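Local coordinates for ankyrin repeat family protein (Enterococcus faecalis, PDB 3HRA) that is of unknown function but, as an all-helical ankyrin repeat protein, probably serves as a scaffold for binding other proteins, at residues N49-I52 and E53-K56; L144-A147 and V148-E152; Q155-Q158 and D159-K162. One frame throughout, in Å; residues are numbered along the deposited sequence.

Contact 1: N49-I52 and E53-K56; sequences NNDI and EIAK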
ATOM      1  N   ASN A  49     -12.688   1.722   3.801  1.00  5.92           N
ATOM      2  CA  ASN A  49     -13.447   2.801   4.435  1.00  3.54           C
ATOM      3  C   ASN A  49     -12.600   3.768   5.281  1.00  6.80           C
ATOM      4  O   ASN A  49     -13.077   4.839   5.689  1.00 11.54           O
ATOM      5  CB  ASN A  49     -14.531   2.217   5.344  1.00  6.83           C
ATOM      6  CG  ASN A  49     -15.743   1.724   4.578  1.00  6.78           C
ATOM      7  OD1 ASN A  49     -16.117   2.288   3.559  1.00 14.00           O
ATOM      8  ND2 ASN A  49     -16.370   0.670   5.083  1.00  6.82           N
ATOM      9  N   ASN A  50     -11.352   3.381   5.532  1.00  5.02           N
ATOM     10  CA  ASN A  50     -10.489   4.044   6.526  1.00  6.57           C
ATOM     11  C   ASN A  50     -11.143   4.149   7.906  1.00  7.70           C
ATOM     12  O   ASN A  50     -11.046   5.176   8.582  1.00  8.51           O
ATOM     13  CB  ASN A  50      -9.955   5.404   6.058  1.00  8.00           C
ATOM     14  CG  ASN A  50      -8.705   5.828   6.820  1.00  7.37           C
ATOM     15  OD1 ASN A  50      -7.939   4.993   7.301  1.00  9.66           O
ATOM     16  ND2 ASN A  50      -8.492   7.142   6.930  1.00 15.90           N
ATOM     17  N   ASP A  51     -11.784   3.056   8.321  1.00  7.43           N
ATOM     18  CA  ASP A  51     -12.298   2.941   9.674  1.00  8.69           C
ATOM     19  C   ASP A  51     -11.180   2.396  10.558  1.00  6.62           C
ATOM     20  O   ASP A  51     -11.011   1.181  10.718  1.00  5.59           O
ATOM     21  CB  ASP A  51     -13.552   2.062   9.719  1.00  5.74           C
ATOM     22  CG  ASP A  51     -14.789   2.778   9.192  1.00 10.96           C
ATOM     23  OD1 ASP A  51     -14.823   4.033   9.138  1.00 14.30           O
ATOM     24  OD2 ASP A  51     -15.745   2.083   8.832  1.00 10.76           O
ATOM     25  N   ILE A  52     -10.416   3.324  11.123  1.00  7.89           N
ATOM     26  CA  ILE A  52      -9.175   2.985  11.797  1.00  7.04           C
ATOM     27  C   ILE A  52      -9.404   2.103  13.041  1.00  9.02           C
ATOM     28  O   ILE A  52      -8.684   1.128  13.269  1.00  6.43           O
ATOM     29  CB  ILE A  52      -8.408   4.276  12.164  1.00  8.89           C
ATOM     30  CG1 ILE A  52      -7.997   5.018  10.884  1.00  8.74           C
ATOM     31  CG2 ILE A  52      -7.198   3.959  12.988  1.00  7.91           C
ATOM     32  CD1 ILE A  52      -7.426   6.441  11.116  1.00  9.10           C
ATOM     33  N   GLU A  53     -10.391   2.450  13.853  1.00  9.18           N
ATOM     34  CA  GLU A  53     -10.602   1.711  15.091  1.00  5.46           C
ATOM     35  C   GLU A  53     -11.095   0.291  14.804  1.00  8.18           C
ATOM     36  O   GLU A  53     -10.675  -0.663  15.461  1.00  7.50           O
ATOM     37  CB  GLU A  53     -11.564   2.463  16.020  1.00 11.85           C
ATOM     38  CG  GLU A  53     -11.803   1.772  17.367  1.00 16.23           C
ATOM     39  CD  GLU A  53     -10.536   1.631  18.216  1.00 19.56           C
ATOM     40  OE1 GLU A  53     -10.611   0.956  19.271  1.00 22.56           O
ATOM     41  OE2 GLU A  53      -9.473   2.201  17.844  1.00 24.00           O
ATOM     42  N   ILE A  54     -11.973   0.153  13.812  1.00  7.05           N
ATOM     43  CA  ILE A  54     -12.444  -1.161  13.403  1.00  6.68           C
ATOM     44  C   ILE A  54     -11.257  -1.991  12.917  1.00  5.40           C
ATOM     45  O   ILE A  54     -11.112  -3.163  13.278  1.00  5.02           O
ATOM     46  CB  ILE A  54     -13.552  -1.062  12.323  1.00  8.30           C
ATOM     47  CG1 ILE A  54     -14.852  -0.550  12.962  1.00  7.45           C
ATOM     48  CG2 ILE A  54     -13.771  -2.425  11.628  1.00  3.67           C
ATOM     49  CD1 ILE A  54     -15.979  -0.298  11.972  1.00  7.39           C
ATOM     50  N   ALA A  55     -10.413  -1.378  12.091  1.00  3.45           N
ATOM     51  CA  ALA A  55      -9.263  -2.089  11.546  1.00  3.98           C
ATOM     52  C   ALA A  55      -8.331  -2.548  12.666  1.00  3.44           C
ATOM     53  O   ALA A  55      -7.861  -3.687  12.660  1.00  3.53           O
ATOM     54  CB  ALA A  55      -8.508  -1.220  10.503  1.00  6.39           C
ATOM     55  N   LYS A  56      -8.052  -1.667  13.623  1.00  6.89           N
ATOM     56  CA  LYS A  56      -7.207  -2.046  14.768  1.00  9.20           C
ATOM     57  C   LYS A  56      -7.835  -3.208  15.553  1.00  9.27           C
ATOM     58  O   LYS A  56      -7.145  -4.164  15.919  1.00  7.35           O
ATOM     59  CB  LYS A  56      -6.951  -0.843  15.683  1.00  6.29           C
ATOM     60  CG  LYS A  56      -6.051   0.233  15.073  1.00  7.78           C
ATOM     61  CD  LYS A  56      -5.959   1.453  16.006  1.00  7.46           C
ATOM     62  CE  LYS A  56      -4.934   2.454  15.481  1.00 12.77           C
ATOM     63  NZ  LYS A  56      -4.938   3.693  16.310  1.00 20.38           N
TER

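Contact 2: L144-A147 and V148-E152; sequences LIEA and VGLRE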
ATOM      1  N   LEU A 144      10.410   4.660  -8.063  1.00  4.72           N
ATOM      2  CA  LEU A 144      11.015   5.858  -8.637  1.00  5.45           C
ATOM      3  C   LEU A 144      10.485   6.178 -10.040  1.00  6.44           C
ATOM      4  O   LEU A 144      10.135   7.327 -10.336  1.00  7.54           O
ATOM      5  CB  LEU A 144      12.530   5.714  -8.681  1.00  6.08           C
ATOM      6  CG  LEU A 144      13.265   6.956  -9.163  1.00  4.56           C
ATOM      7  CD1 LEU A 144      13.097   8.131  -8.173  1.00  7.82           C
ATOM      8  CD2 LEU A 144      14.749   6.615  -9.382  1.00  4.94           C
ATOM      9  N   ILE A 145      10.444   5.173 -10.906  1.00  6.23           N
ATOM     10  CA  ILE A 145       9.967   5.363 -12.268  1.00  6.28           C
ATOM     11  C   ILE A 145       8.523   5.841 -12.285  1.00 10.46           C
ATOM     12  O   ILE A 145       8.186   6.762 -13.034  1.00  8.39           O
ATOM     13  CB  ILE A 145      10.134   4.085 -13.132  1.00  5.46           C
ATOM     14  CG1 ILE A 145      11.621   3.871 -13.447  1.00  8.63           C
ATOM     15  CG2 ILE A 145       9.363   4.230 -14.421  1.00  7.02           C
ATOM     16  CD1 ILE A 145      11.950   2.500 -14.003  1.00 10.86           C
ATOM     17  N   GLU A 146       7.668   5.234 -11.463  1.00  7.68           N
ATOM     18  CA  GLU A 146       6.272   5.657 -11.427  1.00  7.08           C
ATOM     19  C   GLU A 146       6.157   7.089 -10.902  1.00  6.42           C
ATOM     20  O   GLU A 146       5.400   7.893 -11.457  1.00 11.45           O
ATOM     21  CB  GLU A 146       5.390   4.693 -10.611  1.00  5.67           C
ATOM     22  CG  GLU A 146       5.254   3.302 -11.238  1.00  5.57           C
ATOM     23  CD  GLU A 146       3.888   2.651 -10.955  1.00 10.82           C
ATOM     24  OE1 GLU A 146       3.062   3.231 -10.208  1.00 15.30           O
ATOM     25  OE2 GLU A 146       3.624   1.559 -11.488  1.00 12.45           O
ATOM     26  N   ALA A 147       6.882   7.401  -9.826  1.00  5.46           N
ATOM     27  CA  ALA A 147       6.850   8.747  -9.257  1.00  7.15           C
ATOM     28  C   ALA A 147       7.278   9.826 -10.261  1.00 11.70           C
ATOM     29  O   ALA A 147       6.784  10.951 -10.213  1.00 11.90           O
ATOM     30  CB  ALA A 147       7.698   8.830  -7.991  1.00  7.35           C
ATOM     31  N   VAL A 148       8.199   9.481 -11.159  1.00  5.85           N
ATOM     32  CA  VAL A 148       8.691  10.414 -12.175  1.00  5.17           C
ATOM     33  C   VAL A 148       7.842  10.402 -13.447  1.00 10.47           C
ATOM     34  O   VAL A 148       7.363  11.444 -13.889  1.00 13.08           O
ATOM     35  CB  VAL A 148      10.145  10.106 -12.569  1.00  6.13           C
ATOM     36  CG1 VAL A 148      10.569  10.986 -13.763  1.00  8.56           C
ATOM     37  CG2 VAL A 148      11.074  10.355 -11.383  1.00  5.74           C
ATOM     38  N   GLY A 149       7.636   9.213 -14.011  1.00  8.60           N
ATOM     39  CA  GLY A 149       7.096   9.090 -15.356  1.00  8.90           C
ATOM     40  C   GLY A 149       5.589   9.097 -15.473  1.00 12.62           C
ATOM     41  O   GLY A 149       5.034   9.484 -16.507  1.00 14.62           O
ATOM     42  N   LEU A 150       4.911   8.666 -14.423  1.00  9.48           N
ATOM     43  CA  LEU A 150       3.469   8.523 -14.499  1.00 10.72           C
ATOM     44  C   LEU A 150       2.755   9.757 -13.976  1.00 10.47           C
ATOM     45  O   LEU A 150       1.555   9.891 -14.155  1.00 14.23           O
ATOM     46  CB  LEU A 150       3.007   7.281 -13.747  1.00 10.27           C
ATOM     47  CG  LEU A 150       3.049   5.967 -14.545  1.00 15.62           C
ATOM     48  CD1 LEU A 150       4.367   5.766 -15.261  1.00 23.37           C
ATOM     49  CD2 LEU A 150       2.747   4.783 -13.638  1.00 10.25           C
ATOM     50  N   ARG A 151       3.500  10.657 -13.342  1.00 10.17           N
ATOM     51  CA  ARG A 151       2.883  11.772 -12.624  1.00 10.19           C
ATOM     52  C   ARG A 151       3.309  13.142 -13.158  1.00  6.84           C
ATOM     53  O   ARG A 151       3.946  13.244 -14.199  1.00 14.11           O
ATOM     54  CB  ARG A 151       3.154  11.657 -11.119  1.00  9.78           C
ATOM     55  CG  ARG A 151       2.619  10.351 -10.501  1.00 10.00           C
ATOM     56  CD  ARG A 151       1.113  10.140 -10.733  1.00  8.92           C
ATOM     57  NE  ARG A 151       0.299  11.282 -10.311  1.00 14.69           N
ATOM     58  CZ  ARG A 151      -0.866  11.196  -9.668  1.00 13.10           C
ATOM     59  NH1 ARG A 151      -1.369  10.013  -9.332  1.00 14.32           N
ATOM     60  NH2 ARG A 151      -1.526  12.305  -9.342  1.00 18.04           N
ATOM     61  N   GLU A 152       2.963  14.187 -12.406  1.00 10.49           N
ATOM     62  CA  GLU A 152       2.978  15.569 -12.898  1.00 11.81           C
ATOM     63  C   GLU A 152       4.278  16.361 -12.670  1.00 12.40           C
ATOM     64  O   GLU A 152       4.380  17.522 -13.072  1.00 16.91           O
ATOM     65  CB  GLU A 152       1.796  16.324 -12.282  1.00 18.48           C
ATOM     66  CG  GLU A 152       0.418  15.746 -12.658  1.00 17.77           C
ATOM     67  CD  GLU A 152       0.131  14.384 -12.028  1.00 22.70           C
ATOM     68  OE1 GLU A 152       0.637  14.121 -10.912  1.00 23.08           O
ATOM     69  OE2 GLU A 152      -0.605  13.577 -12.648  1.00 32.90           O
TER
HETATM   70  O   HOH W   1       6.292  13.164 -11.858  1.00 14.58           O

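Contact 3: Q155-Q158 and D159-K162; sequences QLYQ and DIVK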
ATOM      1  N   GLN A 155       5.972  19.649  -6.976  1.00 11.02           N
ATOM      2  CA  GLN A 155       6.697  19.619  -5.705  1.00 12.76           C
ATOM      3  C   GLN A 155       6.569  18.294  -4.937  1.00 10.32           C
ATOM      4  O   GLN A 155       7.546  17.812  -4.348  1.00 10.32           O
ATOM      5  CB  GLN A 155       6.231  20.754  -4.788  1.00 16.29           C
ATOM      6  CG  GLN A 155       7.066  20.866  -3.536  1.00 20.46           C
ATOM      7  CD  GLN A 155       8.508  21.227  -3.843  1.00 24.50           C
ATOM      8  OE1 GLN A 155       8.799  22.349  -4.274  1.00 35.73           O
ATOM      9  NE2 GLN A 155       9.425  20.274  -3.628  1.00 25.40           N
ATOM     10  N   LEU A 156       5.360  17.748  -4.900  1.00 13.15           N
ATOM     11  CA  LEU A 156       5.097  16.533  -4.136  1.00  9.88           C
ATOM     12  C   LEU A 156       5.946  15.399  -4.697  1.00  9.35           C
ATOM     13  O   LEU A 156       6.586  14.662  -3.959  1.00 10.49           O
ATOM     14  CB  LEU A 156       3.609  16.177  -4.197  1.00 12.94           C
ATOM     15  CG  LEU A 156       3.152  14.871  -3.547  1.00 10.91           C
ATOM     16  CD1 LEU A 156       3.507  14.846  -2.064  1.00 16.25           C
ATOM     17  CD2 LEU A 156       1.656  14.682  -3.773  1.00 16.42           C
ATOM     18  N   TYR A 157       5.974  15.298  -6.015  1.00  9.12           N
ATOM     19  CA  TYR A 157       6.724  14.218  -6.664  1.00  6.46           C
ATOM     20  C   TYR A 157       8.219  14.459  -6.624  1.00  8.97           C
ATOM     21  O   TYR A 157       8.993  13.511  -6.496  1.00 10.02           O
ATOM     22  CB  TYR A 157       6.160  13.890  -8.053  1.00  7.75           C
ATOM     23  CG  TYR A 157       4.800  13.255  -7.889  1.00  9.33           C
ATOM     24  CD1 TYR A 157       4.679  11.910  -7.538  1.00  6.02           C
ATOM     25  CD2 TYR A 157       3.638  14.009  -7.986  1.00 12.04           C
ATOM     26  CE1 TYR A 157       3.424  11.334  -7.325  1.00  8.92           C
ATOM     27  CE2 TYR A 157       2.390  13.436  -7.783  1.00 10.13           C
ATOM     28  CZ  TYR A 157       2.287  12.104  -7.459  1.00 10.75           C
ATOM     29  OH  TYR A 157       1.044  11.533  -7.242  1.00 10.82           O
ATOM     30  N   GLN A 158       8.620  15.729  -6.652  1.00  9.85           N
ATOM     31  CA  GLN A 158      10.020  16.083  -6.433  1.00 11.52           C
ATOM     32  C   GLN A 158      10.422  15.578  -5.052  1.00  9.65           C
ATOM     33  O   GLN A 158      11.473  14.971  -4.889  1.00  9.69           O
ATOM     34  CB  GLN A 158      10.253  17.599  -6.575  1.00  7.73           C
ATOM     35  CG  GLN A 158      10.062  18.110  -7.999  1.00 11.58           C
ATOM     36  CD  GLN A 158       9.834  19.612  -8.069  1.00 11.17           C
ATOM     37  OE1 GLN A 158       9.127  20.114  -8.955  1.00 15.13           O
ATOM     38  NE2 GLN A 158      10.432  20.339  -7.139  1.00  8.61           N
ATOM     39  N   ASP A 159       9.571  15.798  -4.057  1.00  8.81           N
ATOM     40  CA  ASP A 159       9.882  15.355  -2.695  1.00  9.85           C
ATOM     41  C   ASP A 159       9.943  13.817  -2.578  1.00  8.78           C
ATOM     42  O   ASP A 159      10.779  13.274  -1.848  1.00 10.70           O
ATOM     43  CB  ASP A 159       8.859  15.918  -1.696  1.00  7.26           C
ATOM     44  CG  ASP A 159       9.056  17.426  -1.411  1.00 21.10           C
ATOM     45  OD1 ASP A 159      10.107  18.001  -1.772  1.00 22.32           O
ATOM     46  OD2 ASP A 159       8.146  18.032  -0.808  1.00 25.23           O
ATOM     47  N   ILE A 160       9.057  13.127  -3.285  1.00  4.07           N
ATOM     48  CA  ILE A 160       9.048  11.664  -3.260  1.00  7.98           C
ATOM     49  C   ILE A 160      10.300  11.125  -3.942  1.00  7.91           C
ATOM     50  O   ILE A 160      10.942  10.204  -3.429  1.00  6.60           O
ATOM     51  CB  ILE A 160       7.762  11.078  -3.870  1.00  8.30           C
ATOM     52  CG1 ILE A 160       6.578  11.308  -2.923  1.00 12.31           C
ATOM     53  CG2 ILE A 160       7.920   9.579  -4.159  1.00  5.58           C
ATOM     54  CD1 ILE A 160       5.213  11.146  -3.569  1.00 10.48           C
ATOM     55  N   VAL A 161      10.681  11.730  -5.062  1.00  4.91           N
ATOM     56  CA  VAL A 161      11.936  11.358  -5.723  1.00  7.22           C
ATOM     57  C   VAL A 161      13.158  11.528  -4.791  1.00  6.19           C
ATOM     58  O   VAL A 161      14.010  10.648  -4.703  1.00  7.63           O
ATOM     59  CB  VAL A 161      12.131  12.135  -7.047  1.00  6.99           C
ATOM     60  CG1 VAL A 161      13.552  11.936  -7.591  1.00  6.83           C
ATOM     61  CG2 VAL A 161      11.094  11.688  -8.054  1.00  9.46           C
ATOM     62  N   LYS A 162      13.237  12.662  -4.102  1.00  8.15           N
ATOM     63  CA  LYS A 162      14.344  12.917  -3.183  1.00  8.40           C
ATOM     64  C   LYS A 162      14.401  11.887  -2.050  1.00  7.50           C
ATOM     65  O   LYS A 162      15.475  11.370  -1.735  1.00  8.83           O
ATOM     66  CB  LYS A 162      14.239  14.324  -2.588  1.00 10.24           C
ATOM     67  CG  LYS A 162      15.395  14.666  -1.685  1.00 12.82           C
ATOM     68  CD  LYS A 162      16.669  14.931  -2.491  1.00 15.46           C
ATOM     69  CE  LYS A 162      17.744  15.532  -1.593  1.00 17.76           C
ATOM     70  NZ  LYS A 162      19.013  15.774  -2.335  1.00 16.98           N
TER

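Contact 1: N49-I52 and E53-K56
The shortest bond here runs from K56 N to I52 O, 2.9 Å long and nearly straight at 165° on the hydrogen. It belongs to the first turn of helix 52-60, the second helix within the predicted ankyrin repeat 38-70. The turn before it is a tight one. N50 has positive phi and leaves helix 42-49 through a Schellman motif, and D51 then takes the N-cap position of the next helix. The D51 side chain makes no capping bond. The backbone carbonyl of D51 accepts instead: A55 N donates to D51 O over 3.0 Å.

The D51 side chain lies beside I54, and both point the same way. OD2 of D51 comes within 3.9 Å of I54 CD1, a van der Waals contact between the oxygen and the methyl. The same OD2 forms a salt bridge with R16, so the carboxylate ties this turn to the preceding part of the stack. Exposed E53 forms a salt bridge through OE1 with K22 of helix 18-25. I54 is buried against T18 and V21 of that helix. A55 meets L43 and also I87 of helix 85-94, so the turn is packed between helices 18-25 and 85-94.

I52 and K56 run alongside each other, one helical turn apart. The lysine starts with CG anti to its carbonyl carbon (chi1 -69°) and is extended from there on. This carries its aliphatic chain past the I52 carbonyl, with K56 CG 3.3 Å from I52 O. Farther out, K56 CE rests 3.7 Å from the I52 methyl CG2.

Contact 2: L144-A147 and V148-E152
E146 lays its side chain obliquely across L150, one turn further along helix 143-149. A single methyl does the touching: L150 CD2 sits 3.6 Å from E146 CD, and also meets CB, CG and both carboxylate oxygens. The glutamate chain bends at chi2 (-148°), which brings the carboxylate up to this methyl. The same pair is joined by the backbone, where L150 N donates to E146 O at 3.1 Å.

This is the C-terminal turn of the first helix in the predicted ankyrin repeat 139-176. The preceding bonds are the regular i to i+4 kind. G149 N reaches I145 O over 2.7 Å. V148 N donates to L144 O, with a second, weak bond to I145 O. V148 sets its CG2 methyl 3.3 Å from L144 O, and the same methyl loosely meets L144 CD1. One water donates to both A147 O (2.8 Å) and V148 O.

Beyond the helix, R151 sends CB and CG back past A147 O and E146 O. Its chain then folds at chi2 and chi3 and turns the guanidinium toward E152. NE and NH2 both donate to OE1 of E152 in a side-on salt bridge, with the oxygen in the guanidinium plane. The bond from R151 NE to E152 OE1 is 2.9 Å long and uses the syn lone pair. NH1 has a second carboxylate partner, E115 of helix 110-115.

E146 also packs on helix 110-115, through I111 and E115. L144 lies against M165 of helix 155-166 and A181 of helix 181-188, and V148 against Y184 and A185 of that last helix.

Contact 3: Q155-Q158 and D159-K162
V161 N donates to Y157 O at 2.8 Å, almost straight at 167°, the shortest of four backbone bonds in the first turns of helix 155-166. D159 N to Q155 O, I160 N to L156 O and K162 N to Q158 O complete the i to i+4 set.

One polar side-chain pair joins Q155 and D159. Q155 NE2 donates to D159 OD1 at 3.0 Å, but the bond is weak and bent. The amide and carboxylate planes stand 37° apart, and the two chains cross. Q155 has CG trans to the main-chain nitrogen (chi1 -173°) and bends at chi2, which swings the amide toward the aspartate. The hydroxyl of Y157 is hydrogen-bonded to the carbonyl of E115.

The apolar contacts centre on I160. I160 CD1 lies 4.1 Å from Y157 CD1, the two side chains lying alongside. L156 CG is another neighbour of this isoleucine methyl. V161 CG2 packs over a carbonyl oxygen, 3.2 Å from Y157 O. I160 and V161 also pack on helix 143-149, an arrangement consistent with the second helix of an ankyrin repeat.

In the fold
The contacts come in series along one elongated stack of antiparallel helix pairs. Contact 1 lies at the start of helix 52-60, in the predicted repeat 38-70. Contacts 2 and 3 share the predicted repeat 139-176, on the successive helices 143-149 and 155-166. Their centres are about 10 Å apart and they touch, with V148 CG2 3.6 Å from V161 CG2. Y157 lies against R151 and E152. Contact 1 stands apart: its centre is about 30 Å from that of contact 2 and 29 Å from that of contact 3. The three sites therefore sample two predicted repeats, well separated along a continuous solenoid.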